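Local coordinates for protein GCN5-related N-acetyltransferase (Sphaerobacter thermophilus, PDB 3TT2) that probably acts as an acyltransferase of the GNAT superfamily, carrying two acetyltransferase-like regions in a single chain, at residues Q59-V64 and A72-V77; T159-P164 and G279-E284; R151-M156 and Y310-K315; W223-E228 and V235-G240; R81-S86 and L118-A123. All blocks are in the same frame, centred on the assembly; numbering follows the deposited sequence. Where two conformers were deposited one is given.

Interaction 1. Residues Q59-V64 and A72-V77; sequences QEAVLV and AAYADV
The phenol ring of Tyr74 leans against the neighbouring strand, with Val62 O (3.2 Å from Tyr74 CD2) and the methyl of Ala61 both meeting it obliquely. Over one ring face, displaced toward the rim, sits the backbone N of Asp76 from its own strand. The motif is an antiparallel beta hairpin of strands 61-65 and 71-80, closed at one end by a classic beta bulge. With chi1 161°, Tyr74 CG stands anti to the backbone N, and the ring runs along the strand until its OH donates to Asp76 OD2 (3.1 Å). That carboxylate oxygen is met on its anti side and well out of the carboxylate plane; Trp52 NE1 also bonds the phenol oxygen, so the ring is held at its far end as well as along its flank. Helix 23-36 packs on this face of the sheet through Ile26 and Leu29. On the other face Val62 and Val64 lie with Ala75 and Ala73, and Val62 packs on Leu104 and Trp107 of helix 100-115. The backbones zip together through Val62 N to Ala75 O (2.8 Å) and the return bond Ala75 N to Val62 O (3.1 Å). Past the hairpin pairs, Val77 N still reaches Glu60 O, while the Val77 and Glu60 side chains cross at about a right angle, Val77 CG2 3.9 Å from Glu60 CB. At the bulge, Val64 O faces two donors: Ala72 N bonds it at 2.7 Å, Ala73 N only weakly at 3.4 Å.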
# COMPACT_ATOMS: atom_id res chain seq x y z
N GLN A 59 7.63 19.90 -3.17
CA GLN A 59 7.46 19.33 -4.50
C GLN A 59 6.44 18.19 -4.72
O GLN A 59 5.85 18.09 -5.79
CB GLN A 59 8.83 18.96 -5.08
CG GLN A 59 9.88 20.10 -4.98
CD GLN A 59 9.39 21.46 -5.48
OE1 GLN A 59 8.43 21.57 -6.24
NE2 GLN A 59 10.06 22.52 -5.03
N GLU A 60 6.26 17.33 -3.73
CA GLU A 60 5.43 16.12 -3.87
C GLU A 60 3.95 16.14 -3.39
O GLU A 60 3.28 15.11 -3.41
CB GLU A 60 6.17 14.90 -3.36
CG GLU A 60 7.36 14.60 -4.24
CD GLU A 60 8.43 13.74 -3.58
OE1 GLU A 60 8.11 12.96 -2.65
OE2 GLU A 60 9.60 13.86 -4.00
N ALA A 61 3.45 17.28 -2.93
CA ALA A 61 2.06 17.35 -2.49
C ALA A 61 1.44 18.69 -2.84
O ALA A 61 2.16 19.68 -3.03
CB ALA A 61 1.95 17.08 -1.01
N VAL A 62 0.12 18.71 -2.95
CA VAL A 62 -0.58 19.97 -3.21
C VAL A 62 -1.79 20.12 -2.29
O VAL A 62 -2.43 19.14 -1.93
CB VAL A 62 -1.01 20.10 -4.69
CG1 VAL A 62 -2.15 19.16 -5.01
CG2 VAL A 62 -1.40 21.53 -5.03
N LEU A 63 -2.09 21.36 -1.90
CA LEU A 63 -3.27 21.66 -1.07
C LEU A 63 -4.11 22.76 -1.71
O LEU A 63 -3.62 23.86 -1.94
CB LEU A 63 -2.83 22.08 0.32
CG LEU A 63 -3.90 22.68 1.23
CD1 LEU A 63 -4.99 21.66 1.43
CD2 LEU A 63 -3.29 23.07 2.57
N VAL A 64 -5.37 22.46 -2.00
CA VAL A 64 -6.27 23.50 -2.50
C VAL A 64 -6.97 24.12 -1.30
O VAL A 64 -7.73 23.47 -0.60
CB VAL A 64 -7.33 22.94 -3.50
CG1 VAL A 64 -8.28 24.04 -3.93
CG2 VAL A 64 -6.65 22.36 -4.72
N ALA A 72 -9.83 22.38 0.80
CA ALA A 72 -10.85 21.96 -0.15
C ALA A 72 -10.48 20.62 -0.76
O ALA A 72 -11.32 19.75 -0.94
CB ALA A 72 -11.04 23.01 -1.22
N ALA A 73 -9.20 20.48 -1.10
CA ALA A 73 -8.70 19.25 -1.70
C ALA A 73 -7.21 19.09 -1.44
O ALA A 73 -6.51 20.06 -1.16
CB ALA A 73 -9.00 19.23 -3.20
N TYR A 74 -6.74 17.85 -1.51
CA TYR A 74 -5.33 17.56 -1.31
C TYR A 74 -4.91 16.31 -2.05
O TYR A 74 -5.66 15.34 -2.13
CB TYR A 74 -5.05 17.40 0.18
CG TYR A 74 -3.77 16.68 0.52
CD1 TYR A 74 -3.76 15.31 0.73
CD2 TYR A 74 -2.57 17.37 0.68
CE1 TYR A 74 -2.59 14.64 1.07
CE2 TYR A 74 -1.39 16.71 1.02
CZ TYR A 74 -1.40 15.35 1.21
OH TYR A 74 -0.24 14.68 1.55
N ALA A 75 -3.68 16.33 -2.57
CA ALA A 75 -3.07 15.13 -3.15
C ALA A 75 -1.57 15.04 -2.89
O ALA A 75 -0.87 16.06 -2.77
CB ALA A 75 -3.37 15.06 -4.63
N ASP A 76 -1.07 13.82 -2.77
CA ASP A 76 0.37 13.56 -2.71
C ASP A 76 0.76 12.44 -3.71
O ASP A 76 -0.11 11.70 -4.14
CB ASP A 76 0.83 13.25 -1.28
CG ASP A 76 0.24 11.94 -0.71
OD1 ASP A 76 -0.20 11.05 -1.47
OD2 ASP A 76 0.25 11.79 0.54
N VAL A 77 2.03 12.33 -4.07
CA VAL A 77 2.44 11.36 -5.10
C VAL A 77 3.51 10.41 -4.61
O VAL A 77 4.41 10.81 -3.88
CB VAL A 77 2.99 12.04 -6.38
CG1 VAL A 77 1.91 12.83 -7.11
CG2 VAL A 77 4.17 12.93 -6.06

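Interaction 2. Residues T159-P164 and G279-E284; sequences TLDQPP and GVREVE
Arg281 O accepts Leu160 N at 2.6 Å, the donor lying in the carbonyl plane, and Thr159 CA adds a CA-H...O contact to the same oxygen at 3.3 Å. This is the last antiparallel pair, the non-hydrogen-bonded Thr159 with Glu282, where strand 148-159 runs out beside the start of strand 282-290. Outside the backbone a side-on salt bridge dominates. Arg281 NE donates to Asp161 OD1 (2.7 Å) and Arg281 NH2 to Asp161 OD2 (3.3 Å), each oxygen using its syn lone pair. Carboxylate and guanidinium are nearly coplanar, 12° between planes, so the two bonds fix the rotation of both groups. Thr159 CG2 lies over one face of the guanidinium, 3.8 Å from Arg281 NE; it gets there because it stands anti to the backbone N while OG1 (chi1 -75°) turns toward Glu282 CG. Glu282 OE2 adds a long ion pair to Arg281 NH1, out of the guanidinium plane, making a three-residue charge network on the solvent side. Beneath it the buried Leu160 turns CD1 to Val283 CG2 (4.1 Å), and Tyr275 of helix 263-278 touches both of these side chains. That helix ends at Gly279 in a Schellman motif, whose positive phi suits glycine, and the chain then passes directly into the bridge. One water spans the segments, donating to Leu160 O at 3.1 Å and, weakly, to Val280 O at 2.8 Å.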
# COMPACT_ATOMS: atom_id res chain seq x y z
N THR A 159 -9.06 -8.72 13.76
CA THR A 159 -9.09 -8.15 15.10
C THR A 159 -8.83 -9.29 16.05
O THR A 159 -9.59 -10.25 16.04
CB THR A 159 -10.47 -7.64 15.40
OG1 THR A 159 -10.69 -6.42 14.68
CG2 THR A 159 -10.64 -7.35 16.86
N LEU A 160 -7.76 -9.23 16.84
CA LEU A 160 -7.51 -10.40 17.64
C LEU A 160 -7.90 -10.14 19.06
O LEU A 160 -7.03 -9.77 19.86
CB LEU A 160 -6.00 -10.59 17.63
CG LEU A 160 -5.31 -10.80 16.27
CD1 LEU A 160 -3.82 -10.51 16.32
CD2 LEU A 160 -5.52 -12.21 15.69
N ASP A 161 -9.12 -10.51 19.43
CA ASP A 161 -9.57 -10.36 20.81
C ASP A 161 -9.51 -11.71 21.48
O ASP A 161 -9.72 -11.80 22.67
CB ASP A 161 -11.00 -9.83 20.87
CG ASP A 161 -11.12 -8.37 20.48
OD1 ASP A 161 -10.10 -7.65 20.65
OD2 ASP A 161 -12.22 -7.95 20.03
N GLN A 162 -9.22 -12.74 20.69
CA GLN A 162 -9.29 -14.11 21.14
C GLN A 162 -8.14 -14.82 20.47
O GLN A 162 -7.86 -14.53 19.32
CB GLN A 162 -10.57 -14.75 20.64
CG GLN A 162 -11.80 -13.96 20.94
CD GLN A 162 -12.83 -14.80 21.62
OE1 GLN A 162 -12.50 -15.73 22.35
NE2 GLN A 162 -14.11 -14.48 21.38
N PRO A 163 -7.52 -15.78 21.17
CA PRO A 163 -6.35 -16.48 20.62
C PRO A 163 -6.67 -17.15 19.31
O PRO A 163 -7.64 -17.89 19.23
CB PRO A 163 -6.03 -17.54 21.69
CG PRO A 163 -7.23 -17.59 22.60
CD PRO A 163 -7.87 -16.23 22.53
N PRO A 164 -5.83 -16.92 18.29
CA PRO A 164 -5.93 -17.54 16.97
C PRO A 164 -5.77 -19.05 17.06
O PRO A 164 -5.31 -19.59 18.08
CB PRO A 164 -4.73 -16.95 16.22
CG PRO A 164 -4.41 -15.70 16.90
CD PRO A 164 -4.69 -15.99 18.35
N GLY A 279 -0.22 -8.50 22.30
CA GLY A 279 -1.27 -7.55 22.62
C GLY A 279 -1.69 -6.60 21.50
O GLY A 279 -2.38 -5.60 21.75
N VAL A 280 -1.27 -6.89 20.27
CA VAL A 280 -1.70 -6.05 19.14
C VAL A 280 -3.10 -6.45 18.70
O VAL A 280 -3.34 -7.61 18.36
CB VAL A 280 -0.74 -6.11 17.96
CG1 VAL A 280 -1.35 -5.44 16.77
CG2 VAL A 280 0.57 -5.43 18.32
N ARG A 281 -4.03 -5.51 18.72
CA ARG A 281 -5.42 -5.85 18.48
C ARG A 281 -5.72 -6.04 17.01
O ARG A 281 -6.43 -6.97 16.63
CB ARG A 281 -6.35 -4.81 19.10
CG ARG A 281 -7.80 -5.11 18.87
CD ARG A 281 -8.63 -4.71 20.05
NE ARG A 281 -10.03 -5.11 19.89
CZ ARG A 281 -10.95 -4.34 19.35
NH1 ARG A 281 -10.62 -3.13 18.90
NH2 ARG A 281 -12.21 -4.76 19.25
N GLU A 282 -5.19 -5.16 16.17
CA GLU A 282 -5.55 -5.18 14.77
C GLU A 282 -4.35 -5.37 13.86
O GLU A 282 -3.33 -4.70 14.00
CB GLU A 282 -6.30 -3.91 14.38
CG GLU A 282 -7.63 -3.79 15.07
CD GLU A 282 -8.28 -2.42 14.90
OE1 GLU A 282 -7.73 -1.56 14.17
OE2 GLU A 282 -9.36 -2.20 15.51
N VAL A 283 -4.51 -6.32 12.94
CA VAL A 283 -3.56 -6.56 11.86
C VAL A 283 -4.26 -6.43 10.50
O VAL A 283 -5.42 -6.82 10.31
CB VAL A 283 -2.92 -7.95 11.97
CG1 VAL A 283 -1.85 -8.11 10.90
CG2 VAL A 283 -2.34 -8.14 13.37
N GLU A 284 -3.54 -5.84 9.56
CA GLU A 284 -4.05 -5.64 8.23
C GLU A 284 -2.98 -6.05 7.25
O GLU A 284 -1.80 -6.09 7.59
CB GLU A 284 -4.40 -4.18 8.00
CG GLU A 284 -5.60 -3.70 8.79
CD GLU A 284 -5.83 -2.21 8.66
OE1 GLU A 284 -4.87 -1.48 8.31
OE2 GLU A 284 -6.96 -1.77 8.93
O HOH W 1 -4.21 -8.75 20.81

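Interaction 3. Residues R151-M156 and Y310-K315; sequences RDIWVM and YVLHRK
Ile153 and Tyr310 form a hydrogen-bonded pair of an antiparallel strand contact. Strand 305-316 lies between 125-132 and 148-159, and 148-159 in turn pairs with 282-290, so strands of the two halves interleave here. Ile153 N meets Tyr310 O at 2.7 Å and Tyr310 N returns to Ile153 O at the same 2.7 Å, both bonds nearly straight. On the face shared by these two residues, Ile153 CG1 stands beside its backbone N (chi1 -77°) and chi2 of 79° swings CD1 toward the neighbouring strand to Leu312 CB, 3.7 Å away, the two side chains meeting at a slant. The Tyr310 ring, with CG also beside the backbone N (chi1 -66°), offers an edge: Val155 CG2 lies in the ring plane, 3.8 Å from Tyr310 CE2. His308 meets the same ring with its plane nearly perpendicular. On the other face Asp152 and Val311 run side by side, pointing the same way, with Asp152 OD1 3.8 Å from Val311 CG2. The second oxygen, Asp152 OD2, accepts from Arg292 N. Further along, His313 ND1 donates to Val311 O at 3.2 Å, from well above the carbonyl plane.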
# COMPACT_ATOMS: atom_id res chain seq x y z
N ARG A 151 -6.45 -3.67 -11.93
CA ARG A 151 -6.49 -4.73 -10.96
C ARG A 151 -7.31 -4.34 -9.72
O ARG A 151 -7.51 -3.15 -9.44
CB ARG A 151 -5.05 -5.04 -10.56
CG ARG A 151 -4.79 -6.44 -10.10
CD ARG A 151 -3.30 -6.73 -10.19
NE ARG A 151 -2.94 -8.04 -9.64
CZ ARG A 151 -3.04 -9.17 -10.32
NH1 ARG A 151 -2.69 -10.32 -9.76
NH2 ARG A 151 -3.49 -9.15 -11.57
N ASP A 152 -7.78 -5.35 -8.97
CA ASP A 152 -8.40 -5.12 -7.68
C ASP A 152 -7.34 -5.22 -6.59
O ASP A 152 -6.47 -6.09 -6.64
CB ASP A 152 -9.47 -6.17 -7.39
CG ASP A 152 -10.76 -5.92 -8.14
OD1 ASP A 152 -10.89 -4.87 -8.82
OD2 ASP A 152 -11.66 -6.78 -8.03
N ILE A 153 -7.42 -4.33 -5.60
CA ILE A 153 -6.56 -4.44 -4.44
C ILE A 153 -7.45 -4.60 -3.21
O ILE A 153 -8.33 -3.77 -2.95
CB ILE A 153 -5.66 -3.20 -4.22
CG1 ILE A 153 -4.48 -3.21 -5.19
CG2 ILE A 153 -5.07 -3.24 -2.84
CD1 ILE A 153 -4.81 -2.76 -6.58
N TRP A 154 -7.23 -5.68 -2.47
CA TRP A 154 -8.04 -5.93 -1.30
C TRP A 154 -7.26 -5.68 -0.03
O TRP A 154 -6.15 -6.20 0.15
CB TRP A 154 -8.53 -7.37 -1.30
CG TRP A 154 -9.32 -7.76 -2.49
CD1 TRP A 154 -8.85 -8.21 -3.67
CD2 TRP A 154 -10.75 -7.76 -2.61
NE1 TRP A 154 -9.88 -8.50 -4.53
CE2 TRP A 154 -11.06 -8.23 -3.90
CE3 TRP A 154 -11.79 -7.40 -1.74
CZ2 TRP A 154 -12.37 -8.36 -4.35
CZ3 TRP A 154 -13.09 -7.53 -2.20
CH2 TRP A 154 -13.37 -8.01 -3.49
N VAL A 155 -7.84 -4.88 0.85
CA VAL A 155 -7.28 -4.71 2.19
C VAL A 155 -7.97 -5.65 3.17
O VAL A 155 -9.15 -5.49 3.47
CB VAL A 155 -7.45 -3.28 2.68
CG1 VAL A 155 -6.64 -3.08 3.92
CG2 VAL A 155 -6.99 -2.31 1.59
N MSE A 156 -7.22 -6.63 3.67
CA MSE A 156 -7.74 -7.62 4.62
C MSE A 156 -7.45 -7.12 6.02
O MSE A 156 -6.46 -6.44 6.24
CB MSE A 156 -7.12 -8.99 4.39
CG MSE A 156 -7.24 -9.48 2.96
SE MSE A 156 -9.07 -9.62 2.21
CE MSE A 156 -9.80 -11.08 3.29
N TYR A 310 -10.03 -1.69 -3.35
CA TYR A 310 -9.71 -0.60 -4.25
C TYR A 310 -9.59 -1.15 -5.66
O TYR A 310 -9.21 -2.30 -5.86
CB TYR A 310 -8.41 0.10 -3.85
CG TYR A 310 -8.44 0.84 -2.54
CD1 TYR A 310 -8.63 2.22 -2.49
CD2 TYR A 310 -8.25 0.18 -1.35
CE1 TYR A 310 -8.63 2.91 -1.29
CE2 TYR A 310 -8.27 0.85 -0.15
CZ TYR A 310 -8.45 2.21 -0.12
OH TYR A 310 -8.45 2.86 1.10
N VAL A 311 -9.92 -0.32 -6.64
CA VAL A 311 -9.68 -0.65 -8.03
C VAL A 311 -8.56 0.25 -8.52
O VAL A 311 -8.67 1.48 -8.46
CB VAL A 311 -10.90 -0.43 -8.92
CG1 VAL A 311 -10.57 -0.79 -10.37
CG2 VAL A 311 -12.05 -1.25 -8.41
N LEU A 312 -7.48 -0.36 -8.99
CA LEU A 312 -6.37 0.42 -9.47
C LEU A 312 -6.65 0.93 -10.89
O LEU A 312 -6.87 0.17 -11.83
CB LEU A 312 -5.10 -0.42 -9.42
CG LEU A 312 -3.83 0.13 -10.08
CD1 LEU A 312 -3.63 1.58 -9.76
CD2 LEU A 312 -2.65 -0.66 -9.59
N HIS A 313 -6.64 2.25 -11.02
CA HIS A 313 -6.83 2.89 -12.31
C HIS A 313 -5.52 3.44 -12.86
O HIS A 313 -4.79 4.13 -12.16
CB HIS A 313 -7.91 3.96 -12.22
CG HIS A 313 -9.29 3.40 -12.23
ND1 HIS A 313 -9.86 2.80 -11.13
CD2 HIS A 313 -10.21 3.31 -13.23
CE1 HIS A 313 -11.08 2.39 -11.44
NE2 HIS A 313 -11.31 2.67 -12.71
N ARG A 314 -5.23 3.11 -14.12
CA ARG A 314 -3.98 3.49 -14.75
C ARG A 314 -4.15 4.14 -16.12
O ARG A 314 -5.00 3.72 -16.90
CB ARG A 314 -3.09 2.26 -14.90
CG ARG A 314 -1.69 2.58 -15.34
CD ARG A 314 -0.85 1.34 -15.34
NE ARG A 314 -0.63 0.80 -14.00
CZ ARG A 314 -0.39 -0.49 -13.77
NH1 ARG A 314 -0.37 -1.33 -14.80
NH2 ARG A 314 -0.18 -0.95 -12.53
N LYS A 315 -3.34 5.15 -16.40
CA LYS A 315 -3.35 5.80 -17.71
C LYS A 315 -1.93 5.90 -18.24
O LYS A 315 -1.00 6.13 -17.47
CB LYS A 315 -3.96 7.19 -17.61
CG LYS A 315 -4.11 7.93 -18.92
CD LYS A 315 -4.36 9.39 -18.65
CE LYS A 315 -4.78 10.14 -19.88
NZ LYS A 315 -5.19 11.54 -19.53

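Interaction 4. Residues W223-E228 and V235-G240; sequences WLLAVE and VGTCLG
Trp223 and Leu239 pair at the open end of a beta hairpin, strands 223-228 and 233-243, whose other end carries a classic beta bulge. Of the backbone bonds, Leu224 N to Cys238 O (2.9 Å) and Cys238 N to Leu224 O (2.8 Å) form one regular two-bond pair. At the bulge the register slips: Val235 N donates to Ala226 O at 2.8 Å, and Gly236 N reaches the same oxygen only weakly, so Val235 and Gly236 together face Ala226.

The aromatic contact is a CH-pi one. Leu239 CB lies 3.7 Å from the centroid of the five-membered ring of Trp223, 12° off its normal, while Leu239 CD2 lies 3.8 Å from Trp223 CD2. Gly240 O sits in the plane at the ring edge, and Phe178 meets the indole edge-to-face.

Apolar contacts fill the rest. Leu225 CD2 reaches Thr237 CG2, and both side chains turn to helix 184-194; Leu224 and Cys238, on the other face, pack on Val271 of helix 263-278. Beside the bulge, Val235 CG2 occupies the position between backbone N and carbonyl carbon (chi1 of CG1 -51°). From there it touches Ala226 CB at 3.7 Å, and Val235 CG1 lies 3.9 Å from Glu228 CB.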
# COMPACT_ATOMS: atom_id res chain seq x y z
N TRP A 223 9.07 -11.31 12.04
CA TRP A 223 9.51 -11.86 10.77
C TRP A 223 9.62 -13.38 10.84
O TRP A 223 10.57 -13.92 11.41
CB TRP A 223 10.86 -11.28 10.38
CG TRP A 223 10.75 -9.98 9.75
CD1 TRP A 223 9.75 -9.07 9.92
CD2 TRP A 223 11.64 -9.42 8.79
NE1 TRP A 223 9.98 -7.97 9.13
CE2 TRP A 223 11.14 -8.16 8.42
CE3 TRP A 223 12.84 -9.87 8.21
CZ2 TRP A 223 11.78 -7.34 7.51
CZ3 TRP A 223 13.47 -9.05 7.29
CH2 TRP A 223 12.94 -7.80 6.95
N LEU A 224 8.69 -14.06 10.20
CA LEU A 224 8.66 -15.51 10.24
C LEU A 224 9.07 -16.10 8.91
O LEU A 224 8.74 -15.58 7.85
CB LEU A 224 7.28 -16.03 10.61
CG LEU A 224 6.76 -15.56 11.96
CD1 LEU A 224 5.49 -16.30 12.19
CD2 LEU A 224 7.73 -15.89 13.04
N LEU A 225 9.80 -17.20 9.00
CA LEU A 225 10.27 -17.92 7.85
C LEU A 225 9.74 -19.35 7.96
O LEU A 225 9.87 -19.97 9.01
CB LEU A 225 11.79 -17.94 7.87
CG LEU A 225 12.54 -16.64 8.16
CD1 LEU A 225 14.05 -16.85 8.02
CD2 LEU A 225 12.08 -15.52 7.26
N ALA A 226 9.12 -19.86 6.91
CA ALA A 226 8.87 -21.28 6.84
C ALA A 226 10.15 -21.94 6.35
O ALA A 226 10.73 -21.57 5.33
CB ALA A 226 7.71 -21.59 5.93
N VAL A 227 10.62 -22.91 7.13
CA VAL A 227 11.91 -23.52 6.88
C VAL A 227 11.79 -25.03 6.81
O VAL A 227 11.26 -25.66 7.73
CB VAL A 227 12.92 -23.11 7.95
CG1 VAL A 227 14.19 -23.89 7.82
CG2 VAL A 227 13.21 -21.63 7.83
N GLU A 228 12.28 -25.59 5.71
CA GLU A 228 12.29 -27.04 5.52
C GLU A 228 13.39 -27.65 6.38
O GLU A 228 14.56 -27.29 6.24
CB GLU A 228 12.50 -27.38 4.05
CG GLU A 228 12.67 -28.87 3.80
CD GLU A 228 12.59 -29.25 2.32
OE1 GLU A 228 13.60 -29.03 1.60
OE2 GLU A 228 11.53 -29.76 1.88
N VAL A 235 11.55 -21.77 2.69
CA VAL A 235 10.56 -22.04 1.66
C VAL A 235 9.44 -21.01 1.63
O VAL A 235 8.60 -21.03 0.73
CB VAL A 235 9.94 -23.45 1.80
CG1 VAL A 235 11.03 -24.48 1.93
CG2 VAL A 235 8.97 -23.51 2.99
N GLY A 236 9.43 -20.09 2.58
CA GLY A 236 8.32 -19.16 2.70
C GLY A 236 8.63 -18.08 3.70
O GLY A 236 9.49 -18.27 4.54
N THR A 237 7.95 -16.94 3.61
CA THR A 237 8.16 -15.83 4.55
C THR A 237 6.85 -15.13 4.84
O THR A 237 5.97 -15.07 3.99
CB THR A 237 9.14 -14.76 4.01
OG1 THR A 237 8.56 -14.13 2.86
CG2 THR A 237 10.52 -15.34 3.66
N CYS A 238 6.73 -14.65 6.07
CA CYS A 238 5.73 -13.68 6.39
C CYS A 238 6.41 -12.60 7.20
O CYS A 238 6.78 -12.82 8.36
CB CYS A 238 4.66 -14.34 7.24
SG CYS A 238 3.15 -13.41 7.46
N LEU A 239 6.53 -11.40 6.65
CA LEU A 239 7.25 -10.37 7.35
C LEU A 239 6.28 -9.31 7.81
O LEU A 239 5.81 -8.47 7.03
CB LEU A 239 8.32 -9.79 6.44
CG LEU A 239 9.10 -10.84 5.62
CD1 LEU A 239 10.10 -10.20 4.67
CD2 LEU A 239 9.80 -11.86 6.52
N GLY A 240 6.04 -9.33 9.11
CA GLY A 240 5.13 -8.39 9.74
C GLY A 240 5.91 -7.24 10.32
O GLY A 240 7.13 -7.28 10.51

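Interaction 5. Residues R81-S86 and L118-A123; sequences RYVQLS and LAPAEA
Val83 CG1 fills the inner, closely packed part of this contact, where the turn leading into strand 84-91 meets the loop that follows helix 100-115. It touches three side chains of the loop: Ala123 CB at 3.7 Å, Ala119 CB at 4.0 Å and, more distantly, Pro120 CD at 4.3 Å. This branch stands beside the backbone N (chi1 -64°), which carries it across to the two alanine methyls. Val83, Ala119 and Ala123 are all buried; Leu323 closes over Pro120 and Ala123, and Arg318 NH2 bonds the carbonyls of both.

Toward solvent the packing becomes a single layer. Leu118 lies over one face of the Tyr82 ring as a CH-pi contact, its CB 4.0 Å from the ring centroid and 22° off the normal, displaced toward the rim. Leu118 CD1 continues over the far end of the ring, 3.8 Å from Tyr82 CZ. Arg115 of helix 100-115 also touches Tyr82, and a sulfate, probably from the crystallisation liquor, lies about 4 Å from its side chain. Tyr82 N bonds Asn79 OD1, and the CB of Tyr82 points toward the loop.

The two segments meet through carbon surfaces, not paired polar groups, so their fit probably depends on van der Waals packing and burial rather than on bond direction, with polar ties such as those to Arg318 and Asn79 coming from outside.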
# COMPACT_ATOMS: atom_id res chain seq x y z
N ARG A 81 10.92 5.45 -10.12
CA ARG A 81 11.90 5.55 -11.22
C ARG A 81 11.44 6.48 -12.33
O ARG A 81 11.93 6.41 -13.45
CB ARG A 81 12.17 4.17 -11.86
CG ARG A 81 12.96 3.17 -11.04
CD ARG A 81 12.17 1.88 -10.92
NE ARG A 81 13.00 0.68 -11.09
CZ ARG A 81 12.51 -0.51 -11.42
NH1 ARG A 81 11.21 -0.66 -11.63
NH2 ARG A 81 13.32 -1.56 -11.54
N TYR A 82 10.50 7.36 -12.01
CA TYR A 82 9.84 8.26 -12.96
C TYR A 82 9.16 7.53 -14.12
O TYR A 82 8.89 8.15 -15.16
CB TYR A 82 10.86 9.26 -13.53
CG TYR A 82 11.58 10.06 -12.47
CD1 TYR A 82 10.96 11.14 -11.86
CD2 TYR A 82 12.87 9.74 -12.08
CE1 TYR A 82 11.60 11.88 -10.90
CE2 TYR A 82 13.53 10.49 -11.11
CZ TYR A 82 12.89 11.56 -10.53
OH TYR A 82 13.53 12.31 -9.56
N VAL A 83 8.92 6.23 -14.00
CA VAL A 83 8.08 5.57 -15.00
C VAL A 83 6.64 5.27 -14.58
O VAL A 83 5.78 4.95 -15.42
CB VAL A 83 8.73 4.25 -15.48
CG1 VAL A 83 10.03 4.55 -16.19
CG2 VAL A 83 8.91 3.27 -14.31
N GLN A 84 6.40 5.31 -13.28
CA GLN A 84 5.07 5.07 -12.76
C GLN A 84 4.77 5.97 -11.60
O GLN A 84 5.39 5.85 -10.54
CB GLN A 84 4.94 3.64 -12.32
CG GLN A 84 3.59 3.28 -11.76
CD GLN A 84 3.37 1.79 -11.79
OE1 GLN A 84 3.46 1.11 -10.77
NE2 GLN A 84 3.11 1.26 -12.99
N LEU A 85 3.76 6.81 -11.76
CA LEU A 85 3.44 7.74 -10.71
C LEU A 85 2.13 7.33 -10.08
O LEU A 85 1.12 7.20 -10.76
CB LEU A 85 3.32 9.14 -11.29
CG LEU A 85 3.22 10.15 -10.15
CD1 LEU A 85 4.58 10.27 -9.45
CD2 LEU A 85 2.67 11.49 -10.63
N SER A 86 2.16 7.11 -8.78
CA SER A 86 0.94 6.87 -8.02
C SER A 86 0.49 8.19 -7.41
O SER A 86 1.30 8.97 -6.90
CB SER A 86 1.20 5.85 -6.92
OG SER A 86 1.35 4.55 -7.46
N LEU A 118 13.80 12.24 -16.93
CA LEU A 118 14.66 11.47 -16.02
C LEU A 118 14.38 9.97 -16.10
O LEU A 118 15.05 9.18 -15.45
CB LEU A 118 14.47 11.98 -14.60
CG LEU A 118 14.75 13.47 -14.44
CD1 LEU A 118 14.04 14.05 -13.21
CD2 LEU A 118 16.24 13.73 -14.37
N ALA A 119 13.36 9.61 -16.87
CA ALA A 119 13.09 8.23 -17.20
C ALA A 119 13.84 7.86 -18.47
O ALA A 119 14.06 8.73 -19.33
CB ALA A 119 11.60 8.05 -17.42
N PRO A 120 14.22 6.58 -18.61
CA PRO A 120 14.87 6.14 -19.85
C PRO A 120 13.95 6.53 -20.97
O PRO A 120 12.73 6.51 -20.77
CB PRO A 120 14.88 4.62 -19.71
CG PRO A 120 14.76 4.36 -18.27
CD PRO A 120 13.92 5.46 -17.72
N ALA A 121 14.49 6.92 -22.12
CA ALA A 121 13.64 7.53 -23.13
C ALA A 121 12.69 6.53 -23.78
O ALA A 121 11.61 6.90 -24.26
CB ALA A 121 14.46 8.28 -24.17
N GLU A 122 13.07 5.25 -23.79
CA GLU A 122 12.24 4.21 -24.39
C GLU A 122 11.12 3.73 -23.45
O GLU A 122 10.13 3.16 -23.90
CB GLU A 122 13.10 3.03 -24.86
CG GLU A 122 13.65 2.16 -23.72
CD GLU A 122 14.81 2.81 -22.98
OE1 GLU A 122 15.25 3.91 -23.39
OE2 GLU A 122 15.30 2.21 -22.00
N ALA A 123 11.30 3.97 -22.16
CA ALA A 123 10.34 3.57 -21.12
C ALA A 123 8.97 4.21 -21.27
O ALA A 123 8.87 5.43 -21.44
CB ALA A 123 10.90 3.89 -19.74

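In the fold
From the N terminus, interaction 1 closes first, a short hairpin loop between 59-64 and 72-77. Interaction 5 follows in series, joining 81-86 to 118-123 around helix 100-115; the two touch where Val77 meets Leu85 and Ser86 on neighbouring strands. Interaction 3 then opens at 151-156 and closes only at 310-315, enclosing most of the second acetyltransferase-like region. Nested within it is interaction 2, from 159-164 to 279-284, and within that interaction 4, the hairpin 223-228 with 235-240. None of the loops cross. Interactions 1 and 4 lie on opposite sides of the chain's centre, about 38 Å between centres; interactions 3 and 2 bind the halves between them.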